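Local coordinates for ABC transporter periplasmic peptide-binding protein (Pseudoalteromonas, PDB 4QFL) that binds dipeptides such as Ala-Phe in the periplasm, presumably delivering them to the membrane components of an ABC transporter for uptake, at residues L60-I65 / V208-Y213; S90-L95 / D160-F165; L313-D318 / P356-K361. All blocks are in the same frame, centred on the assembly; numbering follows the deposited sequence.

Contact 1: residues L60-I65 / V208-Y213; sequences LYDRLI and VGTGPY
L60 and Y61, where helix 50-60 runs out, lie against the glycine-rich loop 208-213 that leads into strand 213-219, making a buried loop-to-loop junction in this periplasmic binding-protein fold. L60 O receives G211 N at 2.9 Å, and G209 CA adds a CA-H...O contact to the same oxygen at 3.3 Å. With hydrogen in place of a side chain, G209 and G211 let the backbone of L60 and Y61 come close, for there is no room for a CB on either: the CA atoms of Y61 and G211 are 3.9 Å apart. G209 CA meets the Y61 ring obliquely, 3.6 Å from CD1. L60, a leucine suited to the buried surroundings, brings CD2 to 3.2 Å from Y213 O.

Beyond the helix end, D62 takes over the polar work. T210 OG1 gives its proton to the anti lone pair of D62 OD2, a reach that follows from T210 holding OG1 between its backbone N and carbonyl carbon (chi1 55°). One water bridges D62 N and T210 OG1: it accepts from D62 N at 3.0 Å and donates to T210 OG1 at 2.8 Å. Farther out, W233 NE1 also binds OD2, while Y232 OH binds OD1, so the buried carboxylate has partners on both oxygens. The hydroxyl of Y61 is held in turn by a hydrogen bond to F42 O.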
ATOM      1  N   LEU A  60      -7.825   2.343  14.501  1.00 16.98           N
ATOM      2  CA  LEU A  60      -9.263   2.358  14.739  1.00 16.57           C
ATOM      3  C   LEU A  60      -9.910   1.002  14.600  1.00 17.69           C
ATOM      4  O   LEU A  60     -11.029   0.809  15.059  1.00 18.10           O
ATOM      5  CB  LEU A  60      -9.953   3.319  13.776  1.00 16.87           C
ATOM      6  CG  LEU A  60      -9.608   4.792  13.894  1.00 18.37           C
ATOM      7  CD1 LEU A  60     -10.163   5.516  12.697  1.00 18.92           C
ATOM      8  CD2 LEU A  60     -10.186   5.355  15.176  1.00 17.90           C
ATOM      9  N   TYR A  61      -9.222   0.071  13.946  1.00 15.92           N
ATOM     10  CA  TYR A  61      -9.852  -1.181  13.520  1.00 18.03           C
ATOM     11  C   TYR A  61      -9.076  -2.448  13.888  1.00 17.97           C
ATOM     12  O   TYR A  61      -7.929  -2.380  14.314  1.00 17.76           O
ATOM     13  CB  TYR A  61     -10.038  -1.179  12.000  1.00 17.34           C
ATOM     14  CG  TYR A  61     -10.921  -0.087  11.459  1.00 18.20           C
ATOM     15  CD1 TYR A  61     -12.303  -0.150  11.601  1.00 17.16           C
ATOM     16  CD2 TYR A  61     -10.377   1.003  10.774  1.00 19.06           C
ATOM     17  CE1 TYR A  61     -13.128   0.857  11.087  1.00 19.25           C
ATOM     18  CE2 TYR A  61     -11.192   2.014  10.258  1.00 18.38           C
ATOM     19  CZ  TYR A  61     -12.565   1.930  10.417  1.00 16.93           C
ATOM     20  OH  TYR A  61     -13.370   2.928   9.917  1.00 18.09           O
ATOM     21  N   ASP A  62      -9.721  -3.601  13.708  1.00 13.99           N
ATOM     22  CA  ASP A  62      -9.037  -4.889  13.694  1.00 19.37           C
ATOM     23  C   ASP A  62      -9.484  -5.669  12.472  1.00 18.26           C
ATOM     24  O   ASP A  62     -10.574  -5.444  11.959  1.00 17.25           O
ATOM     25  CB  ASP A  62      -9.373  -5.727  14.930  1.00 17.73           C
ATOM     26  CG  ASP A  62      -8.991  -5.050  16.233  1.00 18.09           C
ATOM     27  OD1 ASP A  62      -7.792  -5.043  16.571  1.00 18.95           O
ATOM     28  OD2 ASP A  62      -9.900  -4.563  16.937  1.00 20.10           O
ATOM     29  N   ARG A  63      -8.643  -6.597  12.028  1.00 20.18           N
ATOM     30  CA  ARG A  63      -8.980  -7.516  10.951  1.00 18.58           C
ATOM     31  C   ARG A  63      -9.410  -8.831  11.561  1.00 17.56           C
ATOM     32  O   ARG A  63      -9.368  -9.007  12.777  1.00 19.45           O
ATOM     33  CB  ARG A  63      -7.767  -7.764  10.056  1.00 17.50           C
ATOM     34  CG  ARG A  63      -7.244  -6.526   9.335  1.00 18.42           C
ATOM     35  CD  ARG A  63      -5.754  -6.682   8.987  1.00 17.51           C
ATOM     36  NE  ARG A  63      -4.932  -6.644  10.192  1.00 18.68           N
ATOM     37  CZ  ARG A  63      -3.610  -6.774  10.215  1.00 19.48           C
ATOM     38  NH1 ARG A  63      -2.937  -6.949   9.084  1.00 21.03           N
ATOM     39  NH2 ARG A  63      -2.960  -6.727  11.372  1.00 24.00           N
ATOM     40  N   LEU A  64      -9.825  -9.755  10.707  1.00 18.21           N
ATOM     41  CA  LEU A  64     -10.096 -11.119  11.120  1.00 19.84           C
ATOM     42  C   LEU A  64      -8.803 -11.813  11.542  1.00 17.99           C
ATOM     43  O   LEU A  64      -8.743 -12.505  12.554  1.00 20.03           O
ATOM     44  CB  LEU A  64     -10.729 -11.887   9.956  1.00 18.59           C
ATOM     45  CG  LEU A  64     -12.130 -11.408   9.586  1.00 19.14           C
ATOM     46  CD1 LEU A  64     -12.628 -12.128   8.343  1.00 20.73           C
ATOM     47  CD2 LEU A  64     -13.062 -11.630  10.761  1.00 18.19           C
ATOM     48  N   ILE A  65      -7.770 -11.626  10.733  1.00 18.83           N
ATOM     49  CA  ILE A  65      -6.481 -12.255  10.945  1.00 17.21           C
ATOM     50  C   ILE A  65      -5.378 -11.305  10.521  1.00 19.80           C
ATOM     51  O   ILE A  65      -5.620 -10.302   9.826  1.00 18.08           O
ATOM     52  CB  ILE A  65      -6.323 -13.518  10.108  1.00 14.60           C
ATOM     53  CG1 ILE A  65      -6.694 -13.236   8.654  1.00 16.74           C
ATOM     54  CG2 ILE A  65      -7.176 -14.619  10.659  1.00 19.60           C
ATOM     55  CD1 ILE A  65      -6.283 -14.319   7.703  1.00 18.21           C
ATOM     56  N   VAL A 208     -16.501   3.917  12.983  1.00 16.93           N
ATOM     57  CA  VAL A 208     -16.668   3.094  14.163  1.00 16.14           C
ATOM     58  C   VAL A 208     -15.958   1.779  13.933  1.00 17.01           C
ATOM     59  O   VAL A 208     -16.278   1.054  13.002  1.00 18.98           O
ATOM     60  CB  VAL A 208     -18.150   2.815  14.460  1.00 18.37           C
ATOM     61  CG1 VAL A 208     -18.280   1.824  15.602  1.00 15.90           C
ATOM     62  CG2 VAL A 208     -18.873   4.119  14.796  1.00 20.30           C
ATOM     63  N   GLY A 209     -14.985   1.474  14.784  1.00 18.13           N
ATOM     64  CA  GLY A 209     -14.231   0.245  14.663  1.00 15.89           C
ATOM     65  C   GLY A 209     -14.217  -0.513  15.962  1.00 18.68           C
ATOM     66  O   GLY A 209     -14.998  -0.232  16.862  1.00 17.82           O
ATOM     67  N   THR A 210     -13.322  -1.485  16.062  1.00 17.91           N
ATOM     68  CA  THR A 210     -13.164  -2.238  17.298  1.00 19.74           C
ATOM     69  C   THR A 210     -11.746  -2.078  17.816  1.00 18.98           C
ATOM     70  O   THR A 210     -11.346  -2.757  18.773  1.00 19.16           O
ATOM     71  CB  THR A 210     -13.440  -3.737  17.090  1.00 20.59           C
ATOM     72  OG1 THR A 210     -12.598  -4.246  16.045  1.00 18.19           O
ATOM     73  CG2 THR A 210     -14.889  -3.956  16.714  1.00 18.03           C
ATOM     74  N   GLY A 211     -11.005  -1.167  17.178  1.00 18.52           N
ATOM     75  CA  GLY A 211      -9.581  -0.993  17.393  1.00 17.63           C
ATOM     76  C   GLY A 211      -9.221  -0.275  18.672  1.00 16.51           C
ATOM     77  O   GLY A 211     -10.103   0.197  19.394  1.00 19.52           O
ATOM     78  N   PRO A 212      -7.913  -0.177  18.954  1.00 19.31           N
ATOM     79  CA  PRO A 212      -7.361   0.385  20.201  1.00 16.98           C
ATOM     80  C   PRO A 212      -7.630   1.875  20.421  1.00 18.54           C
ATOM     81  O   PRO A 212      -7.531   2.329  21.555  1.00 19.29           O
ATOM     82  CB  PRO A 212      -5.853   0.139  20.064  1.00 19.33           C
ATOM     83  CG  PRO A 212      -5.615   0.007  18.606  1.00 17.85           C
ATOM     84  CD  PRO A 212      -6.853  -0.665  18.058  1.00 17.80           C
ATOM     85  N   TYR A 213      -7.943   2.618  19.363  1.00 20.32           N
ATOM     86  CA  TYR A 213      -8.241   4.040  19.498  1.00 18.89           C
ATOM     87  C   TYR A 213      -9.541   4.387  18.807  1.00 18.89           C
ATOM     88  O   TYR A 213      -9.985   3.684  17.907  1.00 19.16           O
ATOM     89  CB  TYR A 213      -7.099   4.892  18.950  1.00 17.46           C
ATOM     90  CG  TYR A 213      -5.762   4.514  19.532  1.00 19.80           C
ATOM     91  CD1 TYR A 213      -5.323   5.060  20.741  1.00 22.21           C
ATOM     92  CD2 TYR A 213      -4.938   3.603  18.883  1.00 18.59           C
ATOM     93  CE1 TYR A 213      -4.090   4.714  21.285  1.00 22.08           C
ATOM     94  CE2 TYR A 213      -3.705   3.247  19.419  1.00 22.19           C
ATOM     95  CZ  TYR A 213      -3.289   3.806  20.624  1.00 20.54           C
ATOM     96  OH  TYR A 213      -2.064   3.458  21.155  1.00 25.70           O
TER
HETATM   97  O   HOH W   1     -12.620  -2.944  13.587  1.00 18.63           O

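Contact 2: residues S90-L95 / D160-F165; sequences SVTFTL and DHQVRF
F93 and F165 bring their rings together obliquely on one face of an antiparallel sheet, the planes at 75° and the centroids 5.4 Å apart; the nearest atoms are F93 CD2 and F165 CE1, at 3.5 Å. At the edge of the F165 ring, near its plane, lies V91 O, the acceptor for the backbone N of F165. A further flat group, the guanidinium of R164, stands on the opposite face and holds a water in plane at its edge; that water also binds T92 OG1, while R164 NE pairs with E166.

The backbones form a regular antiparallel ladder, V91 with F165 and F93 with V163 as hydrogen-bonded pairs. One of its bonds, F93 N to V163 O, measures 2.9 Å, and a single bond, L95 N to H161 O, follows just beyond the last bridge. Between these pairs T92 faces R164 and T94 faces Q162. Q162, extended with CG anti to the backbone N (chi1 -178°), lays CD 3.6 Å from the methyl CG2 of T92 and sends NE2 to T94 OG1 in a weak bond of 3.3 Å. Threonines and long polar chains suit this partly exposed face, whereas the valines and phenylalanines on the other face are buried.

Strands 79-84 and 152-159 flank the pair. Helix 174-178 packs on V91, F93 and F165, and helix 115-126 on V163 and L95.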
ATOM      1  N   SER A  90     -14.311 -22.865   0.048  1.00 23.48           N
ATOM      2  CA  SER A  90     -15.031 -22.470   1.252  1.00 25.02           C
ATOM      3  C   SER A  90     -14.043 -22.196   2.375  1.00 25.38           C
ATOM      4  O   SER A  90     -13.208 -23.040   2.697  1.00 26.44           O
ATOM      5  CB  SER A  90     -16.022 -23.555   1.687  1.00 28.21           C
ATOM      6  OG  SER A  90     -16.995 -23.790   0.682  1.00 27.14           O
ATOM      7  N   VAL A  91     -14.133 -21.007   2.958  1.00 24.41           N
ATOM      8  CA  VAL A  91     -13.295 -20.657   4.091  1.00 21.11           C
ATOM      9  C   VAL A  91     -14.198 -20.272   5.257  1.00 22.65           C
ATOM     10  O   VAL A  91     -15.000 -19.345   5.166  1.00 21.62           O
ATOM     11  CB  VAL A  91     -12.308 -19.505   3.757  1.00 23.53           C
ATOM     12  CG1 VAL A  91     -11.245 -19.369   4.849  1.00 21.13           C
ATOM     13  CG2 VAL A  91     -11.657 -19.726   2.396  1.00 22.98           C
ATOM     14  N   THR A  92     -14.073 -21.011   6.349  1.00 26.16           N
ATOM     15  CA  THR A  92     -14.877 -20.793   7.532  1.00 22.13           C
ATOM     16  C   THR A  92     -14.056 -20.042   8.560  1.00 20.90           C
ATOM     17  O   THR A  92     -12.945 -20.449   8.905  1.00 23.87           O
ATOM     18  CB  THR A  92     -15.320 -22.138   8.120  1.00 23.68           C
ATOM     19  OG1 THR A  92     -16.114 -22.838   7.157  1.00 25.58           O
ATOM     20  CG2 THR A  92     -16.129 -21.942   9.387  1.00 23.71           C
ATOM     21  N   PHE A  93     -14.596 -18.932   9.040  1.00 22.98           N
ATOM     22  CA  PHE A  93     -13.987 -18.198  10.142  1.00 21.86           C
ATOM     23  C   PHE A  93     -14.834 -18.338  11.399  1.00 21.78           C
ATOM     24  O   PHE A  93     -16.033 -18.082  11.369  1.00 21.65           O
ATOM     25  CB  PHE A  93     -13.880 -16.702   9.802  1.00 21.55           C
ATOM     26  CG  PHE A  93     -12.911 -16.388   8.698  1.00 20.64           C
ATOM     27  CD1 PHE A  93     -11.576 -16.134   8.979  1.00 20.62           C
ATOM     28  CD2 PHE A  93     -13.336 -16.327   7.386  1.00 22.34           C
ATOM     29  CE1 PHE A  93     -10.685 -15.841   7.971  1.00 18.75           C
ATOM     30  CE2 PHE A  93     -12.446 -16.033   6.370  1.00 23.01           C
ATOM     31  CZ  PHE A  93     -11.119 -15.788   6.665  1.00 20.70           C
ATOM     32  N   THR A  94     -14.209 -18.738  12.499  1.00 22.68           N
ATOM     33  CA  THR A  94     -14.851 -18.673  13.808  1.00 23.87           C
ATOM     34  C   THR A  94     -14.480 -17.334  14.416  1.00 22.20           C
ATOM     35  O   THR A  94     -13.326 -16.926  14.345  1.00 23.29           O
ATOM     36  CB  THR A  94     -14.360 -19.785  14.769  1.00 22.75           C
ATOM     37  OG1 THR A  94     -14.386 -21.052  14.107  1.00 23.90           O
ATOM     38  CG2 THR A  94     -15.236 -19.844  16.006  1.00 22.18           C
ATOM     39  N   LEU A  95     -15.444 -16.659  15.026  1.00 22.31           N
ATOM     40  CA  LEU A  95     -15.239 -15.282  15.456  1.00 21.82           C
ATOM     41  C   LEU A  95     -15.198 -15.101  16.963  1.00 22.75           C
ATOM     42  O   LEU A  95     -15.919 -15.768  17.706  1.00 23.12           O
ATOM     43  CB  LEU A  95     -16.311 -14.359  14.873  1.00 21.46           C
ATOM     44  CG  LEU A  95     -16.646 -14.475  13.386  1.00 23.30           C
ATOM     45  CD1 LEU A  95     -17.825 -13.560  13.071  1.00 22.48           C
ATOM     46  CD2 LEU A  95     -15.440 -14.150  12.510  1.00 19.18           C
ATOM     47  N   ASP A 160     -24.031 -17.124  15.070  1.00 26.94           N
ATOM     48  CA  ASP A 160     -23.765 -15.789  15.587  1.00 26.69           C
ATOM     49  C   ASP A 160     -22.283 -15.427  15.519  1.00 27.98           C
ATOM     50  O   ASP A 160     -21.933 -14.259  15.323  1.00 27.46           O
ATOM     51  CB  ASP A 160     -24.279 -15.659  17.022  1.00 30.41           C
ATOM     52  CG  ASP A 160     -25.787 -15.439  17.085  1.00 35.90           C
ATOM     53  OD1 ASP A 160     -26.367 -14.939  16.095  1.00 34.29           O
ATOM     54  OD2 ASP A 160     -26.396 -15.756  18.129  1.00 38.44           O
ATOM     55  N   HIS A 161     -21.419 -16.429  15.673  1.00 22.27           N
ATOM     56  CA  HIS A 161     -19.976 -16.191  15.658  1.00 25.25           C
ATOM     57  C   HIS A 161     -19.207 -17.199  14.797  1.00 24.76           C
ATOM     58  O   HIS A 161     -18.113 -17.641  15.157  1.00 24.83           O
ATOM     59  CB  HIS A 161     -19.411 -16.099  17.087  1.00 24.84           C
ATOM     60  CG  HIS A 161     -20.058 -15.028  17.910  1.00 25.46           C
ATOM     61  ND1 HIS A 161     -19.604 -13.728  17.930  1.00 25.86           N
ATOM     62  CD2 HIS A 161     -21.151 -15.059  18.705  1.00 23.10           C
ATOM     63  CE1 HIS A 161     -20.384 -13.005  18.715  1.00 26.48           C
ATOM     64  NE2 HIS A 161     -21.328 -13.791  19.202  1.00 29.17           N
ATOM     65  N   GLN A 162     -19.788 -17.548  13.653  1.00 23.25           N
ATOM     66  CA  GLN A 162     -19.073 -18.294  12.627  1.00 23.74           C
ATOM     67  C   GLN A 162     -19.682 -18.009  11.252  1.00 23.29           C
ATOM     68  O   GLN A 162     -20.905 -17.981  11.091  1.00 24.49           O
ATOM     69  CB  GLN A 162     -19.061 -19.794  12.929  1.00 23.60           C
ATOM     70  CG  GLN A 162     -18.282 -20.618  11.911  1.00 23.86           C
ATOM     71  CD  GLN A 162     -18.201 -22.087  12.270  1.00 25.40           C
ATOM     72  OE1 GLN A 162     -19.074 -22.869  11.920  1.00 25.99           O
ATOM     73  NE2 GLN A 162     -17.146 -22.467  12.959  1.00 27.17           N
ATOM     74  N   VAL A 163     -18.826 -17.766  10.267  1.00 21.84           N
ATOM     75  CA  VAL A 163     -19.294 -17.528   8.915  1.00 22.03           C
ATOM     76  C   VAL A 163     -18.490 -18.384   7.974  1.00 19.42           C
ATOM     77  O   VAL A 163     -17.412 -18.849   8.324  1.00 22.32           O
ATOM     78  CB  VAL A 163     -19.145 -16.044   8.501  1.00 20.84           C
ATOM     79  CG1 VAL A 163     -19.939 -15.146   9.437  1.00 20.29           C
ATOM     80  CG2 VAL A 163     -17.670 -15.638   8.472  1.00 21.60           C
ATOM     81  N   ARG A 164     -19.011 -18.593   6.775  1.00 20.29           N
ATOM     82  CA  ARG A 164     -18.277 -19.322   5.756  1.00 23.82           C
ATOM     83  C   ARG A 164     -18.320 -18.563   4.428  1.00 21.80           C
ATOM     84  O   ARG A 164     -19.393 -18.313   3.887  1.00 22.74           O
ATOM     85  CB  ARG A 164     -18.846 -20.737   5.610  1.00 23.72           C
ATOM     86  CG  ARG A 164     -18.239 -21.543   4.492  1.00 22.25           C
ATOM     87  CD  ARG A 164     -18.940 -22.883   4.323  1.00 27.29           C
ATOM     88  NE  ARG A 164     -20.334 -22.735   3.901  1.00 29.46           N
ATOM     89  CZ  ARG A 164     -21.381 -23.140   4.616  1.00 29.93           C
ATOM     90  NH1 ARG A 164     -21.190 -23.726   5.790  1.00 31.01           N
ATOM     91  NH2 ARG A 164     -22.615 -22.965   4.154  1.00 28.96           N
ATOM     92  N   PHE A 165     -17.151 -18.164   3.934  1.00 21.96           N
ATOM     93  CA  PHE A 165     -17.032 -17.536   2.619  1.00 21.50           C
ATOM     94  C   PHE A 165     -17.099 -18.608   1.523  1.00 24.17           C
ATOM     95  O   PHE A 165     -16.390 -19.613   1.584  1.00 24.41           O
ATOM     96  CB  PHE A 165     -15.700 -16.772   2.484  1.00 22.28           C
ATOM     97  CG  PHE A 165     -15.618 -15.494   3.287  1.00 17.76           C
ATOM     98  CD1 PHE A 165     -15.545 -15.519   4.677  1.00 20.91           C
ATOM     99  CD2 PHE A 165     -15.563 -14.263   2.642  1.00 20.00           C
ATOM    100  CE1 PHE A 165     -15.451 -14.335   5.414  1.00 20.59           C
ATOM    101  CE2 PHE A 165     -15.460 -13.079   3.369  1.00 21.03           C
ATOM    102  CZ  PHE A 165     -15.407 -13.116   4.758  1.00 22.00           C
TER
HETATM  103  O   HOH W   2     -18.772 -23.784   7.665  1.00 24.96           O

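Contact 3: residues L313-D318 / P356-K361; sequences LVHAID and PQLAKK
A turn near the end of one helix, packed on the start of another, defines this contact: H315 and A316, in the type I beta turn V314 to I317 near the end of helix 307-314, rest on L358 and A359 in the first turn of helix 356-363. No hydrogen bond joins the two segments, and the fit is made by small and apolar groups.

The methyl of A359 sits at its centre, with CB 3.9 Å from H315 CB and equally far from A316 CB. The small A359 lets the chains draw together, with the CA atoms of H315 and A359 5.1 Å apart; at the helix start the CA atoms of A316 and P356 lie 4.6 Å apart. Beside them L358 holds its CG anti to the backbone N (chi1 -159°), which carries CD1 over the imidazole of H315. The methyl stands 3.8 Å from the ring centroid, only 8° off the normal, a CH-pi contact squarely over one face. Leucine suits this place because a single branch can cover a flat ring without making any demand for a polar partner.

H315 ND1 is hydrogen-bonded to I353 O, which probably helps to fix the rotation of the imidazole, and the backbone of H315 bonds to that of D355. P356 opens the helix, where a proline costs no helical hydrogen bond. A316 is backed by L400 of helix 389-401 and by I403, and just past the turn D318 is the N-cap of helix 319-325, its OD1 bonded to K321 N. Within the turn itself, I317 N reaches V314 O at 3.2 Å.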
ATOM      1  N   LEU A 313      14.921   4.132 -23.513  1.00 25.74           N
ATOM      2  CA  LEU A 313      14.930   5.085 -22.406  1.00 26.35           C
ATOM      3  C   LEU A 313      15.621   4.545 -21.146  1.00 27.64           C
ATOM      4  O   LEU A 313      16.354   5.263 -20.462  1.00 26.48           O
ATOM      5  CB  LEU A 313      13.503   5.504 -22.050  1.00 28.10           C
ATOM      6  CG  LEU A 313      12.706   6.389 -23.009  1.00 26.28           C
ATOM      7  CD1 LEU A 313      11.222   6.303 -22.688  1.00 23.97           C
ATOM      8  CD2 LEU A 313      13.179   7.831 -22.954  1.00 26.67           C
ATOM      9  N   VAL A 314      15.354   3.286 -20.834  1.00 28.18           N
ATOM     10  CA  VAL A 314      15.916   2.646 -19.652  1.00 27.70           C
ATOM     11  C   VAL A 314      17.447   2.623 -19.668  1.00 29.77           C
ATOM     12  O   VAL A 314      18.081   2.844 -18.632  1.00 30.00           O
ATOM     13  CB  VAL A 314      15.387   1.207 -19.488  1.00 25.51           C
ATOM     14  CG1 VAL A 314      16.212   0.456 -18.470  1.00 29.17           C
ATOM     15  CG2 VAL A 314      13.915   1.220 -19.083  1.00 22.39           C
ATOM     16  N   HIS A 315      18.036   2.355 -20.836  1.00 26.77           N
ATOM     17  CA  HIS A 315      19.493   2.244 -20.957  1.00 29.44           C
ATOM     18  C   HIS A 315      20.217   3.571 -20.706  1.00 28.57           C
ATOM     19  O   HIS A 315      21.431   3.599 -20.512  1.00 32.84           O
ATOM     20  CB  HIS A 315      19.890   1.678 -22.329  1.00 28.48           C
ATOM     21  CG  HIS A 315      19.714   0.193 -22.452  1.00 27.25           C
ATOM     22  ND1 HIS A 315      20.292  -0.704 -21.579  1.00 28.84           N
ATOM     23  CD2 HIS A 315      19.042  -0.554 -23.361  1.00 31.13           C
ATOM     24  CE1 HIS A 315      19.974  -1.936 -21.935  1.00 29.56           C
ATOM     25  NE2 HIS A 315      19.216  -1.873 -23.015  1.00 29.10           N
ATOM     26  N   ALA A 316      19.468   4.666 -20.701  1.00 28.63           N
ATOM     27  CA  ALA A 316      20.046   5.990 -20.531  1.00 25.75           C
ATOM     28  C   ALA A 316      20.212   6.355 -19.060  1.00 27.10           C
ATOM     29  O   ALA A 316      20.782   7.398 -18.733  1.00 29.25           O
ATOM     30  CB  ALA A 316      19.183   7.013 -21.222  1.00 25.35           C
ATOM     31  N   ILE A 317      19.711   5.503 -18.171  1.00 25.77           N
ATOM     32  CA  ILE A 317      19.588   5.874 -16.762  1.00 25.70           C
ATOM     33  C   ILE A 317      20.730   5.380 -15.892  1.00 22.52           C
ATOM     34  O   ILE A 317      20.968   4.185 -15.779  1.00 25.29           O
ATOM     35  CB  ILE A 317      18.249   5.407 -16.171  1.00 24.70           C
ATOM     36  CG1 ILE A 317      17.105   5.868 -17.069  1.00 24.88           C
ATOM     37  CG2 ILE A 317      18.066   5.968 -14.765  1.00 25.04           C
ATOM     38  CD1 ILE A 317      17.078   7.371 -17.276  1.00 24.41           C
ATOM     39  N   ASP A 318      21.429   6.323 -15.275  1.00 25.74           N
ATOM     40  CA  ASP A 318      22.542   5.999 -14.397  1.00 26.40           C
ATOM     41  C   ASP A 318      22.011   5.501 -13.072  1.00 26.33           C
ATOM     42  O   ASP A 318      21.840   6.280 -12.136  1.00 28.39           O
ATOM     43  CB  ASP A 318      23.409   7.235 -14.158  1.00 26.90           C
ATOM     44  CG  ASP A 318      24.768   6.893 -13.558  1.00 30.32           C
ATOM     45  OD1 ASP A 318      24.938   5.768 -13.036  1.00 30.19           O
ATOM     46  OD2 ASP A 318      25.672   7.755 -13.611  1.00 30.96           O
ATOM     47  N   PRO A 356      24.599   4.756 -22.230  1.00 34.75           N
ATOM     48  CA  PRO A 356      24.002   5.915 -22.901  1.00 30.27           C
ATOM     49  C   PRO A 356      24.149   5.870 -24.415  1.00 34.25           C
ATOM     50  O   PRO A 356      23.264   6.352 -25.123  1.00 35.68           O
ATOM     51  CB  PRO A 356      24.791   7.098 -22.332  1.00 34.63           C
ATOM     52  CG  PRO A 356      25.397   6.592 -21.067  1.00 31.22           C
ATOM     53  CD  PRO A 356      25.695   5.155 -21.328  1.00 32.41           C
ATOM     54  N   GLN A 357      25.249   5.307 -24.905  1.00 35.88           N
ATOM     55  CA  GLN A 357      25.475   5.200 -26.348  1.00 38.45           C
ATOM     56  C   GLN A 357      24.522   4.179 -26.980  1.00 38.94           C
ATOM     57  O   GLN A 357      24.071   4.340 -28.110  1.00 39.04           O
ATOM     58  CB  GLN A 357      26.929   4.815 -26.632  1.00 42.11           C
ATOM     59  CG  GLN A 357      27.335   4.943 -28.097  1.00 45.89           C
ATOM     60  CD  GLN A 357      28.554   4.095 -28.454  1.00 48.43           C
ATOM     61  OE1 GLN A 357      29.199   4.316 -29.487  1.00 42.65           O
ATOM     62  NE2 GLN A 357      28.864   3.113 -27.604  1.00 47.46           N
ATOM     63  N   LEU A 358      24.224   3.123 -26.235  1.00 38.96           N
ATOM     64  CA  LEU A 358      23.287   2.109 -26.681  1.00 36.69           C
ATOM     65  C   LEU A 358      21.868   2.679 -26.709  1.00 38.84           C
ATOM     66  O   LEU A 358      21.071   2.352 -27.589  1.00 38.19           O
ATOM     67  CB  LEU A 358      23.353   0.906 -25.744  1.00 37.30           C
ATOM     68  CG  LEU A 358      22.844  -0.439 -26.257  1.00 36.27           C
ATOM     69  CD1 LEU A 358      22.436  -1.311 -25.086  1.00 36.57           C
ATOM     70  CD2 LEU A 358      21.684  -0.270 -27.208  1.00 39.51           C
ATOM     71  N   ALA A 359      21.556   3.529 -25.735  1.00 36.90           N
ATOM     72  CA  ALA A 359      20.245   4.165 -25.656  1.00 36.26           C
ATOM     73  C   ALA A 359      19.991   5.054 -26.873  1.00 37.80           C
ATOM     74  O   ALA A 359      18.908   5.036 -27.472  1.00 36.16           O
ATOM     75  CB  ALA A 359      20.149   4.980 -24.381  1.00 32.61           C
ATOM     76  N   LYS A 360      21.003   5.841 -27.220  1.00 41.31           N
ATOM     77  CA  LYS A 360      20.973   6.675 -28.410  1.00 38.16           C
ATOM     78  C   LYS A 360      20.817   5.800 -29.649  1.00 41.37           C
ATOM     79  O   LYS A 360      20.004   6.076 -30.530  1.00 41.49           O
ATOM     80  CB  LYS A 360      22.262   7.487 -28.502  1.00 36.55           C
ATOM     81  CG  LYS A 360      22.323   8.404 -29.704  1.00 42.56           C
ATOM     82  CD  LYS A 360      21.165   9.395 -29.689  1.00 43.61           C
ATOM     83  CE  LYS A 360      21.381  10.540 -30.667  1.00 41.05           C
ATOM     84  NZ  LYS A 360      20.364  11.614 -30.488  1.00 38.72           N
ATOM     85  N   LYS A 361      21.601   4.730 -29.692  1.00 41.70           N
ATOM     86  CA  LYS A 361      21.566   3.787 -30.799  1.00 42.85           C
ATOM     87  C   LYS A 361      20.183   3.154 -30.975  1.00 44.00           C
ATOM     88  O   LYS A 361      19.865   2.631 -32.036  1.00 46.13           O
ATOM     89  CB  LYS A 361      22.629   2.701 -30.589  1.00 43.23           C
ATOM     90  CG  LYS A 361      23.253   2.152 -31.876  1.00 48.23           C
ATOM     91  CD  LYS A 361      22.293   1.246 -32.636  1.00 50.41           C
ATOM     92  CE  LYS A 361      22.725   1.035 -34.080  1.00 49.79           C
ATOM     93  NZ  LYS A 361      21.672   0.297 -34.841  1.00 51.18           N
TER

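Contacts 1 and 2 lie on the same side of the chain's centre and touch through L64 CD2 and L95 CD2, 3.9 Å apart, whereas contact 3 is on the opposite side, about 49 Å from contact 1 and about 55 Å from contact 2 between centres. Contact 1 is fully buried and joins mostly irregular chain by a few polar bonds, among them a shared water. Contact 2 holds two adjacent strands of a four-stranded sheet by regular backbone bonding, one face buried and the other partly exposed. Contact 3, partly buried, joins a helix end to a helix start purely by apolar and CH-pi contacts.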